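Local structure of 3-methyladenine dna-glycosylase (2JHN) at residues A[120-125]-A[195-200]; A[37-42]-A[73-78]; A[226-231]-A[235-240]. The protein belongs to the AlkA kind of base excision DNA repair proteins, joining a TATA-box-binding-protein-like domain to a helical domain of the HhH-GPD superfamily. The protein carries 1 engineered substitution. All blocks are in the same frame, centred on the assembly; numbering follows the deposited sequence.

How the contacts relate
Contacts 1 and 3 are buried and belong to the helical HhH-GPD part, while contact 2 is partly buried and lies in the TATA-box-binding-protein-like part. Contact 1 is purely apolar, three methyl ends meeting; contact 3 pairs apolar packing with a serine pressed on a backbone carbonyl; contact 2 depends on a lysine whose chain packs and whose amine lies near a carbonyl oxygen. Segments 120-125 and 226-231 pack directly, with Ala125 CB 3.5 Å from Val226 CG2, and Leu200 rests on Leu231. In one of two conformers of Arg37, a salt bridge joins contacts 1 and 2, Glu120 OE1 to Arg37 NH2 at 2.8 Å. Contacts 2 and 3 do not touch.

Contact 1: residues A[120-125]-A[195-200]; sequences EGIAKA and ENLEEL
This contact lies in the apolar core of the HhH-GPD domain, where helix 118-127 packs beside the helix-hairpin-helix formed by helices 205-213 and 220-229. Its second segment, 195-200, is the connection after helix 182-192, and from Leu197 onward it coils as a 3-10 segment. The backbones stay well apart, with Ile122 CA 10.0 Å from Leu197 CA, so side chains alone close the interval, and they bury only 84 Å² in total. Ile122 carries one whole side of it. Its CG1 branch stands opposite the carbonyl carbon (chi1 -59°) and runs on nearly extended, which pushes the terminal methyl away from the helix. There CD1 meets Leu197 CD1 at 4.1 Å, the two side chains reaching toward each other tip to tip. The same methyl lies 4.3 Å from Leu200 CD2. Leu197 and Leu200 are three residues apart, one 3-10 turn, as the bond from Leu200 N to Leu197 O (3.0 Å) confirms; with nearly identical torsions both turn their ends toward Ile122. Leu212 touches both Ile122 and Leu200, and Tyr211 lies against both leucines, so helix 205-213 covers one side of the cluster; Val226 of helix 220-229 also touches Ile122. Glu198 OE1 ties this segment to helix 118-127 by a hydrogen bond to Val118 N. The two leucine methyls that share Ile122 CD1, Leu197 CD1 and Leu200 CD2, are themselves 4.6 Å apart.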
loop_
_atom_site.group_PDB
_atom_site.type_symbol
_atom_site.label_atom_id
_atom_site.label_comp_id
_atom_site.label_asym_id
_atom_site.label_seq_id
_atom_site.Cartn_x
_atom_site.Cartn_y
_atom_site.Cartn_z
ATOM N N GLU A 120 10.170 1.292 1.861
ATOM C CA GLU A 120 9.146 0.595 2.640
ATOM C C GLU A 120 8.346 -0.380 1.759
ATOM O O GLU A 120 8.084 -1.518 2.165
ATOM C CB GLU A 120 8.244 1.601 3.354
ATOM C CG GLU A 120 7.038 0.968 4.075
ATOM C CD GLU A 120 6.038 1.995 4.598
ATOM O OE1 GLU A 120 6.241 3.216 4.416
ATOM O OE2 GLU A 120 5.019 1.536 5.201
ATOM N N GLY A 121 7.942 0.077 0.574
ATOM C CA GLY A 121 7.177 -0.767 -0.369
ATOM C C GLY A 121 7.930 -2.022 -0.783
ATOM O O GLY A 121 7.361 -3.117 -0.777
ATOM N N ILE A 122 9.217 -1.881 -1.127
ATOM C CA ILE A 122 10.015 -3.066 -1.478
ATOM C C ILE A 122 10.179 -4.036 -0.295
ATOM O O ILE A 122 9.948 -5.242 -0.445
ATOM C CB ILE A 122 11.416 -2.715 -2.104
ATOM C CG1 ILE A 122 11.242 -1.886 -3.386
ATOM C CG2 ILE A 122 12.210 -4.028 -2.395
ATOM C CD1 ILE A 122 12.551 -1.230 -3.881
ATOM N N ALA A 123 10.559 -3.500 0.868
ATOM C CA ALA A 123 10.772 -4.308 2.060
ATOM C C ALA A 123 9.501 -5.100 2.385
ATOM O O ALA A 123 9.542 -6.332 2.586
ATOM C CB ALA A 123 11.199 -3.416 3.251
ATOM N N LYS A 124 8.354 -4.427 2.395
ATOM C CA LYS A 124 7.112 -5.125 2.727
ATOM C C LYS A 124 6.729 -6.184 1.671
ATOM O O LYS A 124 6.232 -7.272 2.020
ATOM C CB LYS A 124 5.961 -4.127 3.023
ATOM C CG LYS A 124 6.183 -3.298 4.296
ATOM C CD LYS A 124 5.021 -2.358 4.605
ATOM C CE LYS A 124 4.379 -2.721 5.944
ATOM N NZ LYS A 124 3.061 -2.028 6.272
ATOM N N ALA A 125 7.005 -5.900 0.390
ATOM C CA ALA A 125 6.712 -6.876 -0.666
ATOM C C ALA A 125 7.545 -8.166 -0.478
ATOM O O ALA A 125 7.049 -9.273 -0.680
ATOM C CB ALA A 125 6.924 -6.258 -2.079
ATOM N N GLU A 195 21.399 3.497 -3.154
ATOM C CA GLU A 195 21.252 4.944 -3.064
ATOM C C GLU A 195 20.147 5.417 -3.993
ATOM O O GLU A 195 19.827 4.733 -4.972
ATOM C CB GLU A 195 22.565 5.634 -3.456
ATOM C CG GLU A 195 23.634 5.517 -2.398
ATOM C CD GLU A 195 23.571 6.648 -1.403
ATOM O OE1 GLU A 195 22.600 7.445 -1.442
ATOM O OE2 GLU A 195 24.501 6.750 -0.580
ATOM N N ASN A 196 19.580 6.584 -3.681
ATOM C CA ASN A 196 18.592 7.267 -4.527
ATOM C C ASN A 196 17.344 6.427 -4.825
ATOM O O ASN A 196 16.707 6.557 -5.868
ATOM C CB ASN A 196 19.244 7.781 -5.825
ATOM C CG ASN A 196 20.458 8.684 -5.544
ATOM O OD1 ASN A 196 20.354 9.658 -4.802
ATOM N ND2 ASN A 196 21.599 8.360 -6.145
ATOM N N LEU A 197 17.023 5.526 -3.906
ATOM C CA LEU A 197 15.938 4.583 -4.147
ATOM C C LEU A 197 14.559 5.251 -4.346
ATOM O O LEU A 197 13.747 4.792 -5.164
ATOM C CB LEU A 197 15.961 3.517 -3.026
ATOM C CG LEU A 197 15.231 2.198 -3.127
ATOM C CD1 LEU A 197 15.605 1.399 -4.388
ATOM C CD2 LEU A 197 15.549 1.424 -1.858
ATOM N N GLU A 198 14.301 6.381 -3.676
ATOM C CA GLU A 198 13.005 7.039 -3.874
ATOM C C GLU A 198 12.796 7.455 -5.344
ATOM O O GLU A 198 11.670 7.581 -5.808
ATOM C CB GLU A 198 12.840 8.238 -2.930
ATOM C CG GLU A 198 11.393 8.786 -2.847
ATOM C CD GLU A 198 10.371 7.807 -2.222
ATOM O OE1 GLU A 198 10.774 6.829 -1.535
ATOM O OE2 GLU A 198 9.148 8.062 -2.427
ATOM N N GLU A 199 13.892 7.660 -6.082
ATOM C CA GLU A 199 13.772 8.026 -7.505
ATOM C C GLU A 199 13.118 6.956 -8.386
ATOM O O GLU A 199 12.645 7.253 -9.488
ATOM C CB GLU A 199 15.132 8.447 -8.098
ATOM C CG GLU A 199 15.730 9.674 -7.412
ATOM C CD GLU A 199 17.133 10.025 -7.922
ATOM O OE1 GLU A 199 17.676 9.271 -8.753
ATOM O OE2 GLU A 199 17.702 11.029 -7.443
ATOM N N LEU A 200 13.065 5.713 -7.890
ATOM C CA LEU A 200 12.488 4.604 -8.656
ATOM C C LEU A 200 11.046 4.896 -9.056
ATOM O O LEU A 200 10.586 4.432 -10.097
ATOM C CB LEU A 200 12.579 3.289 -7.853
ATOM C CG LEU A 200 12.399 1.974 -8.616
ATOM C CD1 LEU A 200 13.509 1.758 -9.666
ATOM C CD2 LEU A 200 12.330 0.796 -7.619
#

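Contact 2: residues A[37-42]-A[73-78]; sequences RAIVLD and RRKLVE
Strand 37-41 and helix 73-78 run at 130° to each other, and their axes come no closer than 11.9 Å, the geometry of a helix laid across one face of an antiparallel sheet in this TATA-box-binding-protein-like domain. The nearest alpha carbons, Ile39 CA and Lys75 CA, are 9.8 Å apart. Lys75 spans that interval and supplies about half of the 141 Å² buried. With CG opposite its carbonyl carbon (chi1 -73°), the chain leaves the helix toward the strand, then bends at chi3. Its CD faces the end of Ile39, CD1 to CD 4.2 Å, the two side chains meeting tip to tip. Farther along, Lys75 slides past Leu41 in the opposite direction, and Leu41 CD1 lies 4.1 Å from Lys75 CE. Apolar packing continues into the sheet: Ile39 and Leu41 touch Val46 of the neighbouring strand 44-54, Leu76 reaches Val48, and Leu41 also touches Val72 of the helix. The aliphatic part of Lys75 thus lies against the branched residues while its amine is carried to the strand backbone, where NZ is 3.3 Å from Val40 O and 3.6 Å from Leu41 CD1.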
loop_
_atom_site.group_PDB
_atom_site.type_symbol
_atom_site.label_atom_id
_atom_site.label_comp_id
_atom_site.label_asym_id
_atom_site.label_seq_id
_atom_site.Cartn_x
_atom_site.Cartn_y
_atom_site.Cartn_z
ATOM N N ARG A 37 0.781 8.149 11.607
ATOM C CA ARG A 37 2.128 7.575 11.544
ATOM C C ARG A 37 3.173 8.663 11.609
ATOM O O ARG A 37 2.861 9.850 11.485
ATOM C CB ARG A 37 2.334 6.707 10.288
ATOM C CG ARG A 37 2.392 7.431 8.980
ATOM C CD ARG A 37 2.548 6.384 7.843
ATOM N NE ARG A 37 3.948 6.045 7.561
ATOM C CZ ARG A 37 4.341 5.001 6.821
ATOM N NH1 ARG A 37 3.451 4.153 6.295
ATOM N NH2 ARG A 37 5.628 4.792 6.617
ATOM N N ALA A 38 4.419 8.244 11.816
ATOM C CA ALA A 38 5.547 9.152 11.744
ATOM C C ALA A 38 6.042 9.046 10.304
ATOM O O ALA A 38 6.089 7.939 9.723
ATOM C CB ALA A 38 6.636 8.735 12.718
ATOM N N ILE A 39 6.353 10.189 9.708
ATOM C CA ILE A 39 6.992 10.184 8.402
ATOM C C ILE A 39 8.346 10.906 8.509
ATOM O O ILE A 39 8.518 11.807 9.340
ATOM C CB ILE A 39 6.081 10.754 7.274
ATOM C CG1 ILE A 39 5.754 12.225 7.523
ATOM C CG2 ILE A 39 4.786 9.914 7.138
ATOM C CD1 ILE A 39 5.048 12.945 6.367
ATOM N N VAL A 40 9.308 10.482 7.696
ATOM C CA VAL A 40 10.608 11.152 7.667
ATOM C C VAL A 40 10.521 12.287 6.661
ATOM O O VAL A 40 10.167 12.085 5.491
ATOM C CB VAL A 40 11.789 10.181 7.387
ATOM C CG1 VAL A 40 13.118 10.930 7.400
ATOM C CG2 VAL A 40 11.833 9.103 8.453
ATOM N N LEU A 41 10.793 13.498 7.143
ATOM C CA LEU A 41 10.648 14.690 6.333
ATOM C C LEU A 41 11.901 15.531 6.532
ATOM O O LEU A 41 12.195 15.983 7.655
ATOM C CB LEU A 41 9.389 15.450 6.752
ATOM C CG LEU A 41 8.665 16.306 5.720
ATOM C CD1 LEU A 41 8.097 15.458 4.585
ATOM C CD2 LEU A 41 7.558 17.082 6.414
ATOM N N ASP A 42 12.647 15.700 5.438
ATOM C CA ASP A 42 13.974 16.332 5.446
ATOM C C ASP A 42 14.872 15.824 6.582
ATOM O O ASP A 42 15.335 16.597 7.430
ATOM C CB ASP A 42 13.847 17.863 5.420
ATOM C CG ASP A 42 13.205 18.369 4.124
ATOM O OD1 ASP A 42 13.714 18.038 3.024
ATOM O OD2 ASP A 42 12.187 19.091 4.205
ATOM N N ARG A 73 0.872 17.421 2.239
ATOM C CA ARG A 73 -0.442 17.265 1.592
ATOM C C ARG A 73 -0.345 16.359 0.360
ATOM O O ARG A 73 -1.190 15.493 0.163
ATOM C CB ARG A 73 -1.014 18.628 1.209
ATOM C CG ARG A 73 -2.386 18.630 0.552
ATOM C CD ARG A 73 -2.689 20.017 0.008
ATOM N NE ARG A 73 -4.097 20.164 -0.358
ATOM C CZ ARG A 73 -4.580 20.009 -1.591
ATOM N NH1 ARG A 73 -3.766 19.708 -2.596
ATOM N NH2 ARG A 73 -5.882 20.175 -1.820
ATOM N N ARG A 74 0.697 16.566 -0.447
ATOM C CA ARG A 74 0.925 15.784 -1.672
ATOM C C ARG A 74 1.114 14.326 -1.303
ATOM O O ARG A 74 0.567 13.442 -1.959
ATOM C CB ARG A 74 2.183 16.288 -2.387
ATOM C CG ARG A 74 2.373 15.808 -3.821
ATOM C CD ARG A 74 3.534 16.571 -4.519
ATOM N NE ARG A 74 3.491 18.030 -4.303
ATOM C CZ ARG A 74 4.384 18.730 -3.594
ATOM N NH1 ARG A 74 5.415 18.131 -3.001
ATOM N NH2 ARG A 74 4.241 20.041 -3.467
ATOM N N LYS A 75 1.905 14.093 -0.262
ATOM C CA LYS A 75 2.208 12.726 0.204
ATOM C C LYS A 75 0.930 12.037 0.672
ATOM O O LYS A 75 0.705 10.873 0.344
ATOM C CB LYS A 75 3.216 12.731 1.345
ATOM C CG LYS A 75 4.693 13.055 0.966
ATOM C CD LYS A 75 5.578 12.972 2.250
ATOM C CE LYS A 75 7.024 12.480 1.971
ATOM N NZ LYS A 75 7.769 12.102 3.247
ATOM N N LEU A 76 0.090 12.749 1.430
ATOM C CA LEU A 76 -1.132 12.118 1.967
ATOM C C LEU A 76 -2.201 11.861 0.902
ATOM O O LEU A 76 -2.907 10.848 0.964
ATOM C CB LEU A 76 -1.734 12.936 3.106
ATOM C CG LEU A 76 -0.816 13.086 4.329
ATOM C CD1 LEU A 76 -1.460 14.072 5.314
ATOM C CD2 LEU A 76 -0.549 11.742 4.984
ATOM N N VAL A 77 -2.340 12.789 -0.040
ATOM C CA VAL A 77 -3.290 12.624 -1.144
ATOM C C VAL A 77 -2.945 11.350 -1.942
ATOM O O VAL A 77 -3.819 10.541 -2.260
ATOM C CB VAL A 77 -3.293 13.850 -2.071
ATOM C CG1 VAL A 77 -4.034 13.546 -3.403
ATOM C CG2 VAL A 77 -3.945 15.063 -1.347
ATOM N N GLU A 78 -1.672 11.194 -2.254
ATOM C CA GLU A 78 -1.190 10.045 -3.027
ATOM C C GLU A 78 -1.305 8.730 -2.201
ATOM O O GLU A 78 -1.732 7.671 -2.712
ATOM C CB GLU A 78 0.257 10.303 -3.438
ATOM C CG GLU A 78 0.828 9.163 -4.298
ATOM C CD GLU A 78 2.303 9.313 -4.557
ATOM O OE1 GLU A 78 3.045 9.740 -3.633
ATOM O OE2 GLU A 78 2.727 8.965 -5.683
#

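Contact 3: residues A[226-231]-A[235-240]; sequences VLSIAL and VFPADD. Engineered in segment 226-231: Ile229 (natural residue Met).
The two segments flank the short link that leaves the helix-hairpin-helix, running from the end of helix 220-229 to the Gly/Pro-rich loop and following aspartate that give the HhH-GPD family its name, just before helix 241-251. The turn-back is tight: Ser228 CA is 5.5 Å from Val235 CA, and Val226 O closes the helix end by accepting from both Ala230 N (2.9 Å) and Leu231 N (3.0 Å). Leu227 and Val235 make the apolar half. Their stems meet first, CB to CB 4.0 Å, with the side chains at a slant to each other; farther out, Leu227 CD1 comes to 4.2 Å from Val235 CG1. Ser228 makes the other half. Its OG sits between the backbone N and the carbonyl carbon (chi1 51°), turned back on its own helix, where its single proton is shared between Glu224 O, the main partner, and Leu225 O. That leaves Ser228 CB against the returning chain, 3.3 Å from Val235 O, while OG lies 3.9 Å from Pro237 CG, obliquely over the CG-CD end of the proline ring. Beyond the contact, Pro237 centres an inverse gamma turn and then starts a type I turn ending at Asp240, which N-caps helix 241-251 through OD2 to Val243 N and holds Trp221 NE1 with OD1. Leu278 of helix 274-287 covers both Ser228 and Pro237. No hydrogen bond crosses between the segments; the serine hydroxyl spends its bonding within its own helix, so the returning chain meets this helix face through carbon packing and close van der Waals contact.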
loop_
_atom_site.group_PDB
_atom_site.type_symbol
_atom_site.label_atom_id
_atom_site.label_comp_id
_atom_site.label_asym_id
_atom_site.label_seq_id
_atom_site.Cartn_x
_atom_site.Cartn_y
_atom_site.Cartn_z
ATOM N N VAL A 226 5.214 -4.483 -6.383
ATOM C CA VAL A 226 5.903 -3.203 -6.037
ATOM C C VAL A 226 5.492 -2.099 -6.994
ATOM O O VAL A 226 5.119 -1.006 -6.560
ATOM C CB VAL A 226 7.429 -3.366 -6.010
ATOM C CG1 VAL A 226 8.149 -1.976 -6.007
ATOM C CG2 VAL A 226 7.845 -4.215 -4.784
ATOM N N LEU A 227 5.559 -2.384 -8.297
ATOM C CA LEU A 227 5.238 -1.410 -9.314
ATOM C C LEU A 227 3.844 -0.787 -9.088
ATOM O O LEU A 227 3.683 0.421 -9.172
ATOM C CB LEU A 227 5.320 -2.041 -10.712
ATOM C CG LEU A 227 6.777 -2.016 -11.257
ATOM C CD1 LEU A 227 6.963 -3.041 -12.348
ATOM C CD2 LEU A 227 7.063 -0.623 -11.808
ATOM N N SER A 228 2.879 -1.622 -8.778
ATOM C CA SER A 228 1.490 -1.150 -8.616
ATOM C C SER A 228 1.237 -0.543 -7.229
ATOM O O SER A 228 0.727 0.588 -7.123
ATOM C CB SER A 228 0.512 -2.292 -8.893
ATOM O OG SER A 228 0.824 -3.456 -8.156
ATOM N N ILE A 229 1.576 -1.281 -6.186
ATOM C CA ILE A 229 1.198 -0.871 -4.822
ATOM C C ILE A 229 2.143 0.120 -4.143
ATOM O O ILE A 229 1.714 0.813 -3.204
ATOM C CB ILE A 229 0.824 -2.077 -3.872
ATOM C CG1 ILE A 229 2.065 -2.766 -3.293
ATOM C CG2 ILE A 229 -0.138 -3.072 -4.581
ATOM C CD1 ILE A 229 1.768 -3.831 -2.162
ATOM N N ALA A 230 3.395 0.195 -4.603
ATOM C CA ALA A 230 4.405 1.108 -4.048
ATOM C C ALA A 230 4.784 2.260 -4.989
ATOM O O ALA A 230 4.987 3.397 -4.526
ATOM C CB ALA A 230 5.665 0.337 -3.605
ATOM N N LEU A 231 4.853 1.979 -6.287
ATOM C CA LEU A 231 5.328 2.915 -7.290
ATOM C C LEU A 231 4.205 3.665 -7.990
ATOM O O LEU A 231 4.463 4.634 -8.702
ATOM C CB LEU A 231 6.246 2.211 -8.324
ATOM C CG LEU A 231 7.532 1.602 -7.768
ATOM C CD1 LEU A 231 8.551 1.317 -8.848
ATOM C CD2 LEU A 231 8.141 2.514 -6.674
ATOM N N VAL A 235 0.621 -1.449 -13.596
ATOM C CA VAL A 235 1.152 -2.758 -13.906
ATOM C C VAL A 235 0.294 -3.729 -13.104
ATOM O O VAL A 235 0.082 -3.542 -11.901
ATOM C CB VAL A 235 2.652 -2.833 -13.535
ATOM C CG1 VAL A 235 3.191 -4.237 -13.656
ATOM C CG2 VAL A 235 3.454 -1.862 -14.429
ATOM N N PHE A 236 -0.255 -4.734 -13.757
ATOM C CA PHE A 236 -1.272 -5.521 -13.071
ATOM C C PHE A 236 -0.669 -6.858 -12.670
ATOM O O PHE A 236 -0.313 -7.654 -13.553
ATOM C CB PHE A 236 -2.516 -5.689 -13.956
ATOM C CG PHE A 236 -3.706 -6.273 -13.225
ATOM C CD1 PHE A 236 -4.504 -5.459 -12.398
ATOM C CD2 PHE A 236 -4.025 -7.622 -13.366
ATOM C CE1 PHE A 236 -5.624 -6.000 -11.713
ATOM C CE2 PHE A 236 -5.119 -8.191 -12.696
ATOM C CZ PHE A 236 -5.928 -7.362 -11.864
ATOM N N PRO A 237 -0.542 -7.109 -11.344
ATOM C CA PRO A 237 0.152 -8.310 -10.827
ATOM C C PRO A 237 -0.687 -9.595 -10.855
ATOM O O PRO A 237 -1.206 -10.057 -9.820
ATOM C CB PRO A 237 0.518 -7.910 -9.394
ATOM C CG PRO A 237 -0.614 -6.987 -8.982
ATOM C CD PRO A 237 -1.062 -6.261 -10.246
ATOM N N ALA A 238 -0.774 -10.178 -12.038
ATOM C CA ALA A 238 -1.703 -11.282 -12.304
ATOM C C ALA A 238 -1.323 -12.611 -11.628
ATOM O O ALA A 238 -2.187 -13.491 -11.438
ATOM C CB ALA A 238 -1.854 -11.446 -13.834
ATOM N N ASP A 239 -0.045 -12.779 -11.272
ATOM C CA ASP A 239 0.388 -13.976 -10.523
ATOM C C ASP A 239 -0.103 -13.980 -9.074
ATOM O O ASP A 239 -0.073 -15.009 -8.419
ATOM C CB ASP A 239 1.918 -14.168 -10.565
ATOM C CG ASP A 239 2.436 -14.355 -11.970
ATOM O OD1 ASP A 239 2.171 -15.436 -12.558
ATOM O OD2 ASP A 239 3.086 -13.412 -12.498
ATOM N N ASP A 240 -0.553 -12.831 -8.565
ATOM C CA ASP A 240 -1.002 -12.770 -7.178
ATOM C C ASP A 240 -2.206 -13.722 -6.998
ATOM O O ASP A 240 -3.185 -13.639 -7.753
ATOM C CB ASP A 240 -1.340 -11.311 -6.790
ATOM C CG ASP A 240 -1.594 -11.153 -5.295
ATOM O OD1 ASP A 240 -0.668 -10.721 -4.565
ATOM O OD2 ASP A 240 -2.715 -11.488 -4.852
#